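Local coordinates for protein transcriptional regulator fur family (Xanthomonas campestris pv. campestris, PDB 7DH8) that acts as a zinc-dependent Fur-family regulator of zinc uptake, probably binding operator DNA as a repressor when loaded with zinc, at residues R38-T43 / M91-V96; F95-E100 / V118-C123. All coordinates share one frame; numbering follows the deposited sequence.

Interaction 1. Residues R38-T43 / M91-V96; sequences RGLRLT and MANGFV
The side-chain oxygen of Asn93 faces the forked end of Leu40, with OD1 3.5 Å from Leu40 CD1 and equally far from the other methyl, CD2. The two side chains come from opposite directions, and no hydrogen bond joins them. What fixes the amide lies on the Asn93 side: CG sits anti to the carbonyl carbon (chi1 -66°), ND2 hydrogen-bonds to the Phe89 carbonyl one turn back, and OD1 is thereby turned to the leucine. Leu40 CD1 also approaches the rim of the Phe95 ring near its plane, 4.4 Å from CE2. This is a loose apolar touch rather than stacking. One face of that ring is taken by the carbonyl oxygen of Asn93, 3.8 Å above the plane of Phe95 and over its centre.

The turn carrying these groups is a Schellman motif. Gly94, with positive phi, donates its N to Met91 O at 3.0 Å, and Phe95 N reaches Leu90 O, which closes helix 80-92. The partner loop runs from helix 25-35 to helix 44-56, where Thr43 is the N-cap and its OG1 accepts a hydrogen bond from Arg46 N. Leu42 packs against Val28 and Val31 of helix 25-35, Ala47 of helix 44-56 and Phe89 of helix 80-92, so the loop lies against all three helices where the last gives way to strand 96-99.

Interaction 2. Residues F95-E100 / V118-C123; sequences FVHKLE and VPFLIC. With ZN (zinc ion), chain B; ZN (zinc ion), chain C.
Phe120 meets His97 in an edge-to-face pair, its CZ standing 3.5 Å above the imidazole plane of His97 and shifted toward the rim of that ring. The centroids are 5.3 Å apart and the planes turn 65° from each other, with His97 CD2 lying in the plane of the phenyl ring.

A CH-pi contact uses a face of the same phenyl: Leu99 CD2 sits 3.6 Å from the Phe120 centroid, only 11° off the ring normal. Phe120 thus receives a methyl on its face while presenting its edge to the histidine. Purely apolar packing continues the contact from Leu99 CD1 to Ile122 CD1, 4.2 Å apart, the two side chains lying alongside and pointing opposite ways.

Each segment also carries a zinc ligand. His97 NE2 binds one zinc ion at 2.0 Å, together with Cys108, His116 and Glu131; CG of His97 is anti to its carbonyl carbon, which sends the imidazole toward Phe120. Phe120, packed on the imidazole face, is a second-shell neighbour of this zinc and may restrict how far the ring can tilt. Cys123 SG holds the other zinc ion at 2.3 Å, completed by Cys126, Cys163 and Cys166, a four-cysteine site.

Strands 96-99 and 119-123 cross at 59° without backbone pairing. The first pairs with strand 104-107; the second runs between strands 129-131 and 151-160, so these side chains join the hairpin to the mixed sheet, whose strand 119-123 also packs on the second subunit.

The segments of the two interactions overlap at Phe95 and Val96, where helix 80-92 hands over to strand 96-99, and their centres lie about 17 Å apart. Interaction 1 is the smaller and only partly buried, a leucine against an amide and a ring edge within the helical domain. Interaction 2 is buried: aromatic and aliphatic contacts reach from the hairpin to the sheet of the dimerisation half, and the zinc held by His97 also takes Glu131 of strand 129-131. Met91 SD touches Lys98 CB at 4.0 Å, a direct packing link between them. Because His97 follows so soon after the helix end, zinc binding there is consistent with setting the position of the DNA-binding domain, as in other Fur proteins.

Interaction 1. Residues R38-T43 / M91-V96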
loop_
_atom_site.group_PDB
_atom_site.type_symbol
_atom_site.label_atom_id
_atom_site.label_comp_id
_atom_site.label_asym_id
_atom_site.label_seq_id
_atom_site.Cartn_x
_atom_site.Cartn_y
_atom_site.Cartn_z
ATOM N N ARG A 38 -5.327 -28.582 7.826
ATOM C CA ARG A 38 -4.372 -27.899 8.711
ATOM C C ARG A 38 -5.120 -27.659 10.014
ATOM O O ARG A 38 -6.298 -27.967 10.116
ATOM C CB ARG A 38 -3.712 -26.681 8.099
ATOM C CG ARG A 38 -2.199 -26.779 8.118
ATOM C CD ARG A 38 -1.666 -26.573 9.520
ATOM N NE ARG A 38 -0.391 -27.227 9.754
ATOM C CZ ARG A 38 0.170 -27.466 10.944
ATOM N NH1 ARG A 38 -0.421 -27.116 12.071
ATOM N NH2 ARG A 38 1.331 -28.083 11.005
ATOM N N GLY A 39 -4.535 -26.960 10.962
ATOM C CA GLY A 39 -5.249 -26.813 12.243
ATOM C C GLY A 39 -6.675 -26.285 12.131
ATOM O O GLY A 39 -7.548 -26.852 12.787
ATOM N N LEU A 40 -6.958 -25.359 11.223
ATOM C CA LEU A 40 -8.203 -24.585 11.307
ATOM C C LEU A 40 -9.525 -25.113 10.774
ATOM O O LEU A 40 -9.562 -26.153 10.114
ATOM C CB LEU A 40 -7.791 -23.290 10.621
ATOM C CG LEU A 40 -6.500 -23.352 9.816
ATOM C CD1 LEU A 40 -6.654 -22.665 8.485
ATOM C CD2 LEU A 40 -5.339 -22.766 10.593
ATOM N N ARG A 41 -10.569 -24.398 11.161
ATOM C CA ARG A 41 -11.956 -24.671 10.721
ATOM C C ARG A 41 -12.804 -23.483 10.268
ATOM O O ARG A 41 -12.770 -22.454 10.898
ATOM C CB ARG A 41 -12.640 -25.302 11.930
ATOM C CG ARG A 41 -12.662 -26.825 11.891
ATOM C CD ARG A 41 -12.156 -27.534 13.144
ATOM N NE ARG A 41 -13.053 -27.286 14.251
ATOM C CZ ARG A 41 -12.658 -27.015 15.479
ATOM N NH1 ARG A 41 -11.369 -26.993 15.769
ATOM N NH2 ARG A 41 -13.562 -26.776 16.402
ATOM N N LEU A 42 -13.586 -23.688 9.228
ATOM C CA LEU A 42 -14.350 -22.582 8.660
ATOM C C LEU A 42 -15.762 -22.539 9.238
ATOM O O LEU A 42 -16.665 -23.215 8.738
ATOM C CB LEU A 42 -14.359 -22.722 7.141
ATOM C CG LEU A 42 -14.487 -21.413 6.340
ATOM C CD1 LEU A 42 -13.150 -20.595 6.263
ATOM C CD2 LEU A 42 -15.029 -21.705 4.959
ATOM N N THR A 43 -15.944 -21.734 10.301
ATOM C CA THR A 43 -17.255 -21.534 10.903
ATOM C C THR A 43 -18.230 -20.968 9.870
ATOM O O THR A 43 -17.817 -20.349 8.888
ATOM C CB THR A 43 -17.172 -20.578 12.102
ATOM O OG1 THR A 43 -16.979 -19.235 11.640
ATOM C CG2 THR A 43 -16.041 -20.948 13.065
ATOM N N MET A 91 -7.784 -13.322 6.771
ATOM C CA MET A 91 -6.577 -12.652 6.300
ATOM C C MET A 91 -5.314 -13.357 6.792
ATOM O O MET A 91 -4.332 -13.491 6.041
ATOM C CB MET A 91 -6.592 -11.198 6.758
ATOM C CG MET A 91 -7.466 -10.263 5.884
ATOM S SD MET A 91 -7.301 -8.596 6.545
ATOM C CE MET A 91 -7.774 -8.839 8.240
ATOM N N ALA A 92 -5.306 -13.794 8.051
ATOM C CA ALA A 92 -4.074 -14.347 8.603
ATOM C C ALA A 92 -3.710 -15.648 7.901
ATOM O O ALA A 92 -2.520 -15.962 7.733
ATOM C CB ALA A 92 -4.220 -14.545 10.115
ATOM N N ASN A 93 -4.724 -16.368 7.424
ATOM C CA ASN A 93 -4.584 -17.621 6.698
ATOM C C ASN A 93 -4.538 -17.447 5.185
ATOM O O ASN A 93 -4.581 -18.445 4.451
ATOM C CB ASN A 93 -5.731 -18.539 7.093
ATOM C CG ASN A 93 -5.643 -18.949 8.545
ATOM O OD1 ASN A 93 -4.804 -19.774 8.904
ATOM N ND2 ASN A 93 -6.462 -18.339 9.396
ATOM N N GLY A 94 -4.487 -16.215 4.702
ATOM C CA GLY A 94 -4.289 -15.964 3.291
ATOM C C GLY A 94 -5.464 -16.258 2.389
ATOM O O GLY A 94 -5.260 -16.377 1.174
ATOM N N PHE A 95 -6.681 -16.370 2.924
ATOM C CA PHE A 95 -7.857 -16.533 2.074
ATOM C C PHE A 95 -8.428 -15.211 1.564
ATOM O O PHE A 95 -9.221 -15.222 0.628
ATOM C CB PHE A 95 -8.948 -17.308 2.823
ATOM C CG PHE A 95 -8.473 -18.643 3.344
ATOM C CD1 PHE A 95 -8.030 -19.635 2.455
ATOM C CD2 PHE A 95 -8.447 -18.911 4.704
ATOM C CE1 PHE A 95 -7.597 -20.859 2.917
ATOM C CE2 PHE A 95 -8.014 -20.142 5.168
ATOM C CZ PHE A 95 -7.583 -21.114 4.278
ATOM N N VAL A 96 -8.063 -14.092 2.176
ATOM C CA VAL A 96 -8.570 -12.767 1.816
ATOM C C VAL A 96 -7.373 -11.849 1.875
ATOM O O VAL A 96 -6.512 -12.013 2.742
ATOM C CB VAL A 96 -9.667 -12.308 2.792
ATOM C CG1 VAL A 96 -9.766 -10.740 2.852
ATOM C CG2 VAL A 96 -11.027 -12.987 2.454
#

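Interaction 2. Residues F95-E100 / V118-C123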
loop_
_atom_site.group_PDB
_atom_site.type_symbol
_atom_site.label_atom_id
_atom_site.label_comp_id
_atom_site.label_asym_id
_atom_site.label_seq_id
_atom_site.Cartn_x
_atom_site.Cartn_y
_atom_site.Cartn_z
ATOM N N PHE A 95 -6.681 -16.370 2.924
ATOM C CA PHE A 95 -7.857 -16.533 2.074
ATOM C C PHE A 95 -8.428 -15.211 1.564
ATOM O O PHE A 95 -9.221 -15.222 0.628
ATOM C CB PHE A 95 -8.948 -17.308 2.823
ATOM C CG PHE A 95 -8.473 -18.643 3.344
ATOM C CD1 PHE A 95 -8.030 -19.635 2.455
ATOM C CD2 PHE A 95 -8.447 -18.911 4.704
ATOM C CE1 PHE A 95 -7.597 -20.859 2.917
ATOM C CE2 PHE A 95 -8.014 -20.142 5.168
ATOM C CZ PHE A 95 -7.583 -21.114 4.278
ATOM N N VAL A 96 -8.063 -14.092 2.176
ATOM C CA VAL A 96 -8.570 -12.767 1.816
ATOM C C VAL A 96 -7.373 -11.849 1.875
ATOM O O VAL A 96 -6.512 -12.013 2.742
ATOM C CB VAL A 96 -9.667 -12.308 2.792
ATOM C CG1 VAL A 96 -9.766 -10.740 2.852
ATOM C CG2 VAL A 96 -11.027 -12.987 2.454
ATOM N N HIS A 97 -7.270 -10.924 0.933
ATOM C CA HIS A 97 -6.194 -9.963 0.949
ATOM C C HIS A 97 -6.784 -8.607 1.252
ATOM O O HIS A 97 -7.825 -8.251 0.702
ATOM C CB HIS A 97 -5.443 -9.887 -0.397
ATOM C CG HIS A 97 -4.766 -11.168 -0.782
ATOM N ND1 HIS A 97 -3.539 -11.533 -0.270
ATOM C CD2 HIS A 97 -5.127 -12.156 -1.635
ATOM C CE1 HIS A 97 -3.186 -12.706 -0.772
ATOM N NE2 HIS A 97 -4.118 -13.090 -1.631
ATOM N N LYS A 98 -6.091 -7.842 2.087
ATOM C CA LYS A 98 -6.429 -6.448 2.253
ATOM C C LYS A 98 -5.565 -5.643 1.304
ATOM O O LYS A 98 -4.333 -5.741 1.351
ATOM C CB LYS A 98 -6.199 -5.963 3.687
ATOM C CG LYS A 98 -6.742 -4.479 3.887
ATOM C CD LYS A 98 -6.354 -3.969 5.293
ATOM C CE LYS A 98 -6.478 -2.431 5.417
ATOM N NZ LYS A 98 -6.285 -1.994 6.866
ATOM N N LEU A 99 -6.206 -4.879 0.429
ATOM C CA LEU A 99 -5.508 -3.968 -0.486
ATOM C C LEU A 99 -5.269 -2.647 0.232
ATOM O O LEU A 99 -6.207 -1.899 0.494
ATOM C CB LEU A 99 -6.345 -3.748 -1.732
ATOM C CG LEU A 99 -6.566 -5.092 -2.459
ATOM C CD1 LEU A 99 -7.490 -4.901 -3.653
ATOM C CD2 LEU A 99 -5.187 -5.757 -2.859
ATOM N N GLU A 100 -4.006 -2.337 0.512
ATOM C CA GLU A 100 -3.735 -1.177 1.346
ATOM C C GLU A 100 -4.028 0.128 0.662
ATOM O O GLU A 100 -4.372 1.093 1.350
ATOM C CB GLU A 100 -2.279 -1.175 1.807
ATOM C CG GLU A 100 -1.922 -2.428 2.489
ATOM C CD GLU A 100 -2.342 -2.412 3.943
ATOM O OE1 GLU A 100 -2.731 -1.335 4.414
ATOM O OE2 GLU A 100 -2.280 -3.477 4.604
ATOM N N VAL A 118 2.047 -10.963 -3.166
ATOM C CA VAL A 118 1.814 -11.000 -4.619
ATOM C C VAL A 118 1.428 -9.614 -5.112
ATOM O O VAL A 118 0.791 -8.863 -4.388
ATOM C CB VAL A 118 0.704 -11.982 -5.024
ATOM C CG1 VAL A 118 1.129 -13.411 -4.823
ATOM C CG2 VAL A 118 -0.639 -11.609 -4.317
ATOM N N PRO A 119 1.768 -9.270 -6.339
ATOM C CA PRO A 119 1.273 -8.028 -6.933
ATOM C C PRO A 119 -0.215 -8.107 -7.238
ATOM O O PRO A 119 -0.759 -9.154 -7.616
ATOM C CB PRO A 119 2.077 -7.918 -8.246
ATOM C CG PRO A 119 3.267 -8.898 -8.050
ATOM C CD PRO A 119 2.679 -9.993 -7.235
ATOM N N PHE A 120 -0.818 -6.949 -7.163
ATOM C CA PHE A 120 -2.166 -6.647 -7.608
ATOM C C PHE A 120 -2.121 -5.516 -8.605
ATOM O O PHE A 120 -1.405 -4.531 -8.373
ATOM C CB PHE A 120 -3.040 -6.195 -6.404
ATOM C CG PHE A 120 -3.365 -7.303 -5.510
ATOM C CD1 PHE A 120 -2.514 -7.616 -4.466
ATOM C CD2 PHE A 120 -4.486 -8.073 -5.724
ATOM C CE1 PHE A 120 -2.774 -8.691 -3.660
ATOM C CE2 PHE A 120 -4.740 -9.157 -4.906
ATOM C CZ PHE A 120 -3.899 -9.454 -3.888
ATOM N N LEU A 121 -2.895 -5.653 -9.712
ATOM C CA LEU A 121 -3.168 -4.561 -10.633
ATOM C C LEU A 121 -4.508 -3.967 -10.223
ATOM O O LEU A 121 -5.520 -4.665 -10.244
ATOM C CB LEU A 121 -3.251 -5.057 -12.081
ATOM C CG LEU A 121 -2.081 -5.935 -12.579
ATOM C CD1 LEU A 121 -2.343 -6.469 -13.949
ATOM C CD2 LEU A 121 -0.759 -5.129 -12.473
ATOM N N ILE A 122 -4.529 -2.701 -9.850
ATOM C CA ILE A 122 -5.746 -2.086 -9.342
ATOM C C ILE A 122 -6.086 -0.929 -10.252
ATOM O O ILE A 122 -5.297 -0.005 -10.402
ATOM C CB ILE A 122 -5.592 -1.638 -7.876
ATOM C CG1 ILE A 122 -5.221 -2.818 -7.002
ATOM C CG2 ILE A 122 -6.948 -1.038 -7.316
ATOM C CD1 ILE A 122 -4.796 -2.330 -5.521
ATOM N N CYS A 123 -7.240 -1.005 -10.933
ATOM C CA CYS A 123 -7.555 0.030 -11.893
ATOM C C CYS A 123 -7.959 1.268 -11.110
ATOM O O CYS A 123 -8.797 1.182 -10.217
ATOM C CB CYS A 123 -8.688 -0.408 -12.831
ATOM S SG CYS A 123 -9.170 0.862 -13.980
HETATM ZN ZN ZN B . -3.821 -14.697 -2.809
HETATM ZN ZN ZN C . -10.878 -0.273 -15.117
#